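Local coordinates for membrane lipoprotein TpN32 (Treponema pallidum, PDB 1XS5) that binds L-methionine between its two domains as a periplasmic-binding-protein-like lipoprotein, and probably serves methionine uptake, at residues L85-S89 and G179-R183; R115-L119 and A188-D192. All blocks are in the same frame, centred on the assembly; numbering follows the deposited sequence.

Contact 1. Residues L85-S89 and G179-R183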
ATOM      1  N   LEU A  85       2.476   6.902   3.590  1.00 13.03           N
ATOM      2  CA  LEU A  85       3.349   7.142   2.426  1.00 11.98           C
ATOM      3  C   LEU A  85       4.221   8.354   2.778  1.00 15.54           C
ATOM      4  O   LEU A  85       3.711   9.347   3.340  1.00 13.20           O
ATOM      5  CB  LEU A  85       2.494   7.500   1.226  1.00 15.35           C
ATOM      6  CG  LEU A  85       3.239   7.733  -0.082  1.00 15.87           C
ATOM      7  CD1 LEU A  85       3.798   6.384  -0.545  1.00 11.47           C
ATOM      8  CD2 LEU A  85       2.272   8.263  -1.114  1.00  8.43           C
ATOM      9  N   ALA A  86       5.516   8.288   2.452  1.00 12.60           N
ATOM     10  CA  ALA A  86       6.421   9.395   2.745  1.00  8.89           C
ATOM     11  C   ALA A  86       7.426   9.662   1.618  1.00 11.46           C
ATOM     12  O   ALA A  86       7.691   8.777   0.802  1.00 11.43           O
ATOM     13  CB  ALA A  86       7.227   9.072   4.037  1.00 11.53           C
ATOM     14  N   LEU A  87       7.956  10.880   1.610  1.00  8.76           N
ATOM     15  CA  LEU A  87       9.027  11.296   0.701  1.00 11.11           C
ATOM     16  C   LEU A  87      10.301  11.029   1.485  1.00 10.29           C
ATOM     17  O   LEU A  87      10.416  11.438   2.625  1.00 13.32           O
ATOM     18  CB  LEU A  87       8.942  12.798   0.409  1.00 13.27           C
ATOM     19  CG  LEU A  87      10.155  13.429  -0.299  1.00 16.26           C
ATOM     20  CD1 LEU A  87      10.368  12.863  -1.713  1.00  9.56           C
ATOM     21  CD2 LEU A  87       9.888  14.941  -0.424  1.00 13.28           C
ATOM     22  N   TYR A  88      11.249  10.325   0.878  1.00 13.16           N
ATOM     23  CA  TYR A  88      12.529   9.994   1.485  1.00 10.42           C
ATOM     24  C   TYR A  88      13.614  10.577   0.592  1.00 11.81           C
ATOM     25  O   TYR A  88      13.372  10.857  -0.584  1.00 11.85           O
ATOM     26  CB  TYR A  88      12.721   8.464   1.537  1.00 13.02           C
ATOM     27  CG  TYR A  88      11.675   7.713   2.362  1.00 10.89           C
ATOM     28  CD1 TYR A  88      11.818   7.578   3.743  1.00 11.32           C
ATOM     29  CD2 TYR A  88      10.542   7.182   1.759  1.00  8.48           C
ATOM     30  CE1 TYR A  88      10.835   6.914   4.515  1.00  8.44           C
ATOM     31  CE2 TYR A  88       9.564   6.519   2.506  1.00  6.91           C
ATOM     32  CZ  TYR A  88       9.725   6.392   3.878  1.00 11.77           C
ATOM     33  OH  TYR A  88       8.758   5.767   4.610  1.00 11.70           O
ATOM     34  N   SER A  89      14.817  10.738   1.125  1.00 11.79           N
ATOM     35  CA  SER A  89      15.919  11.264   0.308  1.00 14.17           C
ATOM     36  C   SER A  89      17.230  10.588   0.691  1.00 13.59           C
ATOM     37  O   SER A  89      17.477  10.340   1.854  1.00 14.53           O
ATOM     38  CB  SER A  89      16.084  12.772   0.501  1.00 16.22           C
ATOM     39  OG  SER A  89      17.221  13.237  -0.252  1.00 25.20           O
ATOM     40  N   GLY A 179      14.678  -0.729   4.859  1.00 15.19           N
ATOM     41  CA  GLY A 179      15.176  -0.092   6.058  1.00 14.38           C
ATOM     42  C   GLY A 179      14.785   1.373   6.263  1.00 17.64           C
ATOM     43  O   GLY A 179      15.419   2.075   7.065  1.00 16.63           O
ATOM     44  N   LEU A 180      13.738   1.839   5.588  1.00 14.40           N
ATOM     45  CA  LEU A 180      13.293   3.245   5.722  1.00 12.06           C
ATOM     46  C   LEU A 180      12.007   3.338   6.513  1.00 16.66           C
ATOM     47  O   LEU A 180      11.023   2.645   6.204  1.00 17.59           O
ATOM     48  CB  LEU A 180      13.032   3.834   4.332  1.00 11.35           C
ATOM     49  CG  LEU A 180      14.243   3.851   3.410  1.00 15.91           C
ATOM     50  CD1 LEU A 180      13.778   4.152   1.963  1.00 15.02           C
ATOM     51  CD2 LEU A 180      15.260   4.917   3.882  1.00 20.04           C
ATOM     52  N   SER A 181      11.982   4.269   7.469  1.00 16.84           N
ATOM     53  CA  SER A 181      10.800   4.473   8.338  1.00 13.43           C
ATOM     54  C   SER A 181      10.193   5.839   8.002  1.00 15.81           C
ATOM     55  O   SER A 181      10.905   6.856   7.974  1.00 14.61           O
ATOM     56  CB  SER A 181      11.250   4.474   9.818  1.00 14.89           C
ATOM     57  OG  SER A 181      10.283   5.113  10.648  1.00 17.77           O
ATOM     58  N   ALA A 182       8.886   5.874   7.771  1.00 13.33           N
ATOM     59  CA  ALA A 182       8.277   7.145   7.440  1.00 12.82           C
ATOM     60  C   ALA A 182       8.469   8.159   8.582  1.00 20.19           C
ATOM     61  O   ALA A 182       8.514   9.375   8.334  1.00 21.28           O
ATOM     62  CB  ALA A 182       6.808   6.970   7.204  1.00 12.65           C
ATOM     63  N   ARG A 183       8.524   7.681   9.824  1.00 15.04           N
ATOM     64  CA  ARG A 183       8.663   8.635  10.937  1.00 19.01           C
ATOM     65  C   ARG A 183      10.110   9.031  11.127  1.00 19.62           C
ATOM     66  O   ARG A 183      10.442  10.205  11.277  1.00 25.66           O
ATOM     67  CB  ARG A 183       8.157   8.034  12.268  1.00 23.36           C
ATOM     68  CG  ARG A 183       8.156   9.096  13.369  1.00 34.96           C
ATOM     69  CD  ARG A 183       7.802   8.551  14.692  1.00 47.39           C
ATOM     70  NE  ARG A 183       7.287   9.591  15.574  1.00 59.94           N
ATOM     71  CZ  ARG A 183       7.121   9.431  16.887  1.00 63.81           C
ATOM     72  NH1 ARG A 183       7.438   8.270  17.466  1.00 63.35           N
ATOM     73  NH2 ARG A 183       6.627  10.423  17.624  1.00 65.37           N
TER
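Tyr-88 lies against Leu-180, Ser-181 and Ala-182, where strand 86-88 of the five-stranded mixed sheet meets the loop that follows helix 172-177. This sheet belongs to one of the two lobes of a periplasmic-binding-protein fold. Helix 172-177 ends in a Schellman motif with Gly-179, at positive phi, as its C-prime residue; the chain then turns across one side of the strand.

A CH-pi interaction joins Leu-180 to the Tyr-88 ring. CB of Leu-180 sits over one face of the Tyr-88 ring, 4.2 Å from the centroid and offset toward the rim, with CE1 the nearest ring atom. The two side chains slide past each other in opposite directions, and CD1 of Leu-180 reaches back to CG of Tyr-88. With chi1 at -61°, CG of Tyr-88 lies anti to its own carbonyl carbon, which lays the ring alongside the loop. Ile-170 and Ala-175 touch both side chains, while Phe-162 adds to the packing around the tyrosine.

Polar atoms gather at the ring's edge without bonding to it. Ser-181 O comes within 3.5 Å of CE1 of Tyr-88, near the ring plane. OH of Tyr-88 lies 3.2 Å from Ala-182 N, but the angle is too poor for a hydrogen bond. CB of Ser-181 points away from the strand, and its OG is hydrogen-bonded to Glu-236 and accepts a weak bond from Arg-183 N.

Two residues back along the strand, the contact is purely apolar. Ala-86 points its methyl at the loop, and its CB meets CB of Ala-182 at 3.8 Å.

Contact 2. Residues R115-L119 and A188-D192. With MET (methionine), chain B.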
ATOM      1  N   ARG A 115      -1.759   9.591  -5.204  1.00 14.72           N
ATOM      2  CA  ARG A 115      -1.513   9.704  -3.765  1.00 12.16           C
ATOM      3  C   ARG A 115      -0.176  10.391  -3.490  1.00 13.56           C
ATOM      4  O   ARG A 115      -0.075  11.263  -2.608  1.00 13.17           O
ATOM      5  CB  ARG A 115      -1.528   8.283  -3.186  1.00 12.51           C
ATOM      6  CG  ARG A 115      -1.376   8.188  -1.694  1.00 15.89           C
ATOM      7  CD  ARG A 115      -1.309   6.707  -1.343  1.00 13.45           C
ATOM      8  NE  ARG A 115      -1.103   6.501   0.084  1.00 12.92           N
ATOM      9  CZ  ARG A 115      -0.778   5.317   0.570  1.00 16.57           C
ATOM     10  NH1 ARG A 115      -0.621   4.329  -0.292  1.00 11.22           N
ATOM     11  NH2 ARG A 115      -0.656   5.110   1.881  1.00 11.43           N
ATOM     12  N   ALA A 116       0.855   9.983  -4.239  1.00 10.22           N
ATOM     13  CA  ALA A 116       2.186  10.552  -4.083  1.00 11.17           C
ATOM     14  C   ALA A 116       2.210  12.027  -4.554  1.00 16.25           C
ATOM     15  O   ALA A 116       2.854  12.871  -3.944  1.00 12.36           O
ATOM     16  CB  ALA A 116       3.207   9.727  -4.881  1.00 12.95           C
ATOM     17  N   LEU A 117       1.493  12.313  -5.644  1.00 12.17           N
ATOM     18  CA  LEU A 117       1.420  13.689  -6.167  1.00 13.54           C
ATOM     19  C   LEU A 117       0.725  14.611  -5.130  1.00  9.92           C
ATOM     20  O   LEU A 117       1.152  15.760  -4.943  1.00 11.50           O
ATOM     21  CB  LEU A 117       0.672  13.676  -7.516  1.00 10.49           C
ATOM     22  CG  LEU A 117       1.491  13.031  -8.669  1.00 13.24           C
ATOM     23  CD1 LEU A 117       0.596  12.897  -9.953  1.00 16.60           C
ATOM     24  CD2 LEU A 117       2.702  13.867  -8.982  1.00 14.98           C
ATOM     25  N   ARG A 118      -0.306  14.094  -4.448  1.00 12.47           N
ATOM     26  CA  ARG A 118      -0.998  14.885  -3.423  1.00 14.74           C
ATOM     27  C   ARG A 118      -0.136  15.068  -2.144  1.00 17.28           C
ATOM     28  O   ARG A 118      -0.296  16.041  -1.385  1.00 14.65           O
ATOM     29  CB  ARG A 118      -2.378  14.291  -3.143  1.00 17.07           C
ATOM     30  CG  ARG A 118      -3.225  14.380  -4.398  1.00 21.92           C
ATOM     31  CD  ARG A 118      -4.688  14.730  -4.184  1.00 26.53           C
ATOM     32  NE  ARG A 118      -5.356  15.086  -5.450  1.00 30.01           N
ATOM     33  CZ  ARG A 118      -5.893  14.215  -6.309  1.00 31.92           C
ATOM     34  NH1 ARG A 118      -5.864  12.894  -6.059  1.00 32.94           N
ATOM     35  NH2 ARG A 118      -6.462  14.671  -7.425  1.00 26.91           N
ATOM     36  N   LEU A 119       0.788  14.144  -1.922  1.00 12.67           N
ATOM     37  CA  LEU A 119       1.756  14.270  -0.824  1.00 14.72           C
ATOM     38  C   LEU A 119       2.710  15.435  -1.164  1.00 10.68           C
ATOM     39  O   LEU A 119       2.978  16.312  -0.332  1.00 12.49           O
ATOM     40  CB  LEU A 119       2.535  12.949  -0.685  1.00 13.43           C
ATOM     41  CG  LEU A 119       3.657  12.894   0.354  1.00 15.47           C
ATOM     42  CD1 LEU A 119       4.001  11.408   0.609  1.00 14.30           C
ATOM     43  CD2 LEU A 119       4.911  13.683  -0.161  1.00 15.05           C
ATOM     44  N   ALA A 188       8.505  14.222   4.505  1.00 12.41           N
ATOM     45  CA  ALA A 188       7.126  14.700   4.324  1.00 14.12           C
ATOM     46  C   ALA A 188       6.251  13.470   4.241  1.00 18.92           C
ATOM     47  O   ALA A 188       6.653  12.438   3.690  1.00 15.80           O
ATOM     48  CB  ALA A 188       6.976  15.555   2.988  1.00 14.23           C
ATOM     49  N   VAL A 189       5.043  13.577   4.794  1.00 16.34           N
ATOM     50  CA  VAL A 189       4.105  12.463   4.808  1.00 16.77           C
ATOM     51  C   VAL A 189       2.800  12.847   4.111  1.00 18.33           C
ATOM     52  O   VAL A 189       2.433  14.025   4.090  1.00 18.29           O
ATOM     53  CB  VAL A 189       3.828  12.037   6.249  1.00 17.66           C
ATOM     54  CG1 VAL A 189       2.753  10.906   6.290  1.00 19.42           C
ATOM     55  CG2 VAL A 189       5.145  11.572   6.879  1.00 13.61           C
ATOM     56  N   GLU A 190       2.099  11.853   3.563  1.00 13.51           N
ATOM     57  CA  GLU A 190       0.870  12.094   2.837  1.00 13.39           C
ATOM     58  C   GLU A 190      -0.145  12.715   3.784  1.00 17.51           C
ATOM     59  O   GLU A 190      -0.144  12.435   4.999  1.00 18.13           O
ATOM     60  CB  GLU A 190       0.305  10.799   2.299  1.00 16.36           C
ATOM     61  CG  GLU A 190      -0.125   9.840   3.412  1.00 14.18           C
ATOM     62  CD  GLU A 190      -0.680   8.561   2.832  1.00 19.52           C
ATOM     63  OE1 GLU A 190      -1.512   8.673   1.890  1.00 18.03           O
ATOM     64  OE2 GLU A 190      -0.289   7.465   3.305  1.00 19.78           O
ATOM     65  N   PRO A 191      -1.046  13.538   3.235  1.00 19.45           N
ATOM     66  CA  PRO A 191      -2.051  14.190   4.084  1.00 21.30           C
ATOM     67  C   PRO A 191      -3.169  13.305   4.635  1.00 28.31           C
ATOM     68  O   PRO A 191      -3.776  13.656   5.656  1.00 27.34           O
ATOM     69  CB  PRO A 191      -2.593  15.322   3.196  1.00 17.04           C
ATOM     70  CG  PRO A 191      -2.390  14.794   1.759  1.00 24.19           C
ATOM     71  CD  PRO A 191      -1.033  14.088   1.855  1.00 18.49           C
ATOM     72  N   ASP A 192      -3.468  12.179   3.996  1.00 24.80           N
ATOM     73  CA  ASP A 192      -4.574  11.350   4.528  1.00 28.67           C
ATOM     74  C   ASP A 192      -4.356   9.865   4.420  1.00 22.02           C
ATOM     75  O   ASP A 192      -5.034   9.184   3.646  1.00 21.82           O
ATOM     76  CB  ASP A 192      -5.904  11.688   3.841  1.00 34.40           C
ATOM     77  CG  ASP A 192      -7.129  11.093   4.588  1.00 38.77           C
ATOM     78  OD1 ASP A 192      -6.958  10.518   5.694  1.00 38.86           O
ATOM     79  OD2 ASP A 192      -8.260  11.217   4.070  1.00 41.08           O
TER
HETATM   80  N   MET B 301       0.904  -1.443   1.100  1.00 16.99           N
HETATM   81  CA  MET B 301       0.669  -0.415   0.020  1.00 15.58           C
HETATM   82  C   MET B 301       0.396   1.003   0.568  1.00 19.64           C
HETATM   83  O   MET B 301       1.002   1.979   0.059  1.00 18.90           O
HETATM   84  CB  MET B 301      -0.527  -0.833  -0.863  1.00 16.82           C
HETATM   85  CG  MET B 301      -0.617   0.001  -2.124  1.00 13.47           C
HETATM   86  SD  MET B 301      -2.021  -0.404  -3.188  1.00 12.43           S
HETATM   87  CE  MET B 301      -1.330  -1.906  -4.001  1.00 10.58           C
HETATM   88  OXT MET B 301      -0.430   1.120   1.501  1.00 20.90           O
HETATM   89  O   HOH W   1       3.392  16.356   2.479  1.00 23.97           O
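Arg-115 reaches Glu-190 as a fully extended chain, its CG anti to the backbone N (chi1 -176°), while Glu-190 turns CG between its backbone N and carbonyl carbon (chi1 65°) and then runs straight. The result is a side-on, two-pronged salt bridge between helix 110-122 and the residue that follows edge strand 188-189, in one lobe of the periplasmic-binding-protein fold. Arg-115 NE donates to Glu-190 OE1 at 2.9 Å, almost perfectly straight and in the guanidinium plane. Arg-115 NH2 reaches the syn lone pair of Glu-190 OE2 at 2.8 Å, along a more bent path. The two flat groups are twisted 40° apart. OE2 also accepts Leu-85 N, which helps hold the carboxylate in place; its two bonds to Arg-115 in turn fix the guanidinium's rotation, making Glu-190 a second-shell residue of the methionine site.

NH1 of Arg-115 faces the ligand pocket, where it donates to O of the bound methionine at 2.9 Å and to Asn-112.

Farther along the helix, Leu-119 packs on the backbone of residues 188-190, its CD1 3.5 Å from Glu-190 N. Pro-191 sets CD against CA of Leu-119 at the exposed side. Nearby, one water donates to both Leu-119 O, at 2.8 Å, and Val-189 O.

Overall arrangement
Both contacts hold the same five-stranded sheet, since strands 86-88 and 188-189 are neighbours in it, and their centres lie 12 Å apart. Contact 1 is buried and packs a loop on the sheet with carbon atoms and a ring face. Contact 2 is only partly buried: its charged pair is enclosed and reaches the methionine, whereas its proline end is exposed. The two meet through the sheet: Leu-87 N probably bonds to Ala-188 O, and Leu-85 O packs on CD1 of Leu-119. Along the chain the four segments alternate. Residues 85-89 touch the 179-183 loop through Ala-86 and Tyr-88, and helix 110-122 through Leu-85.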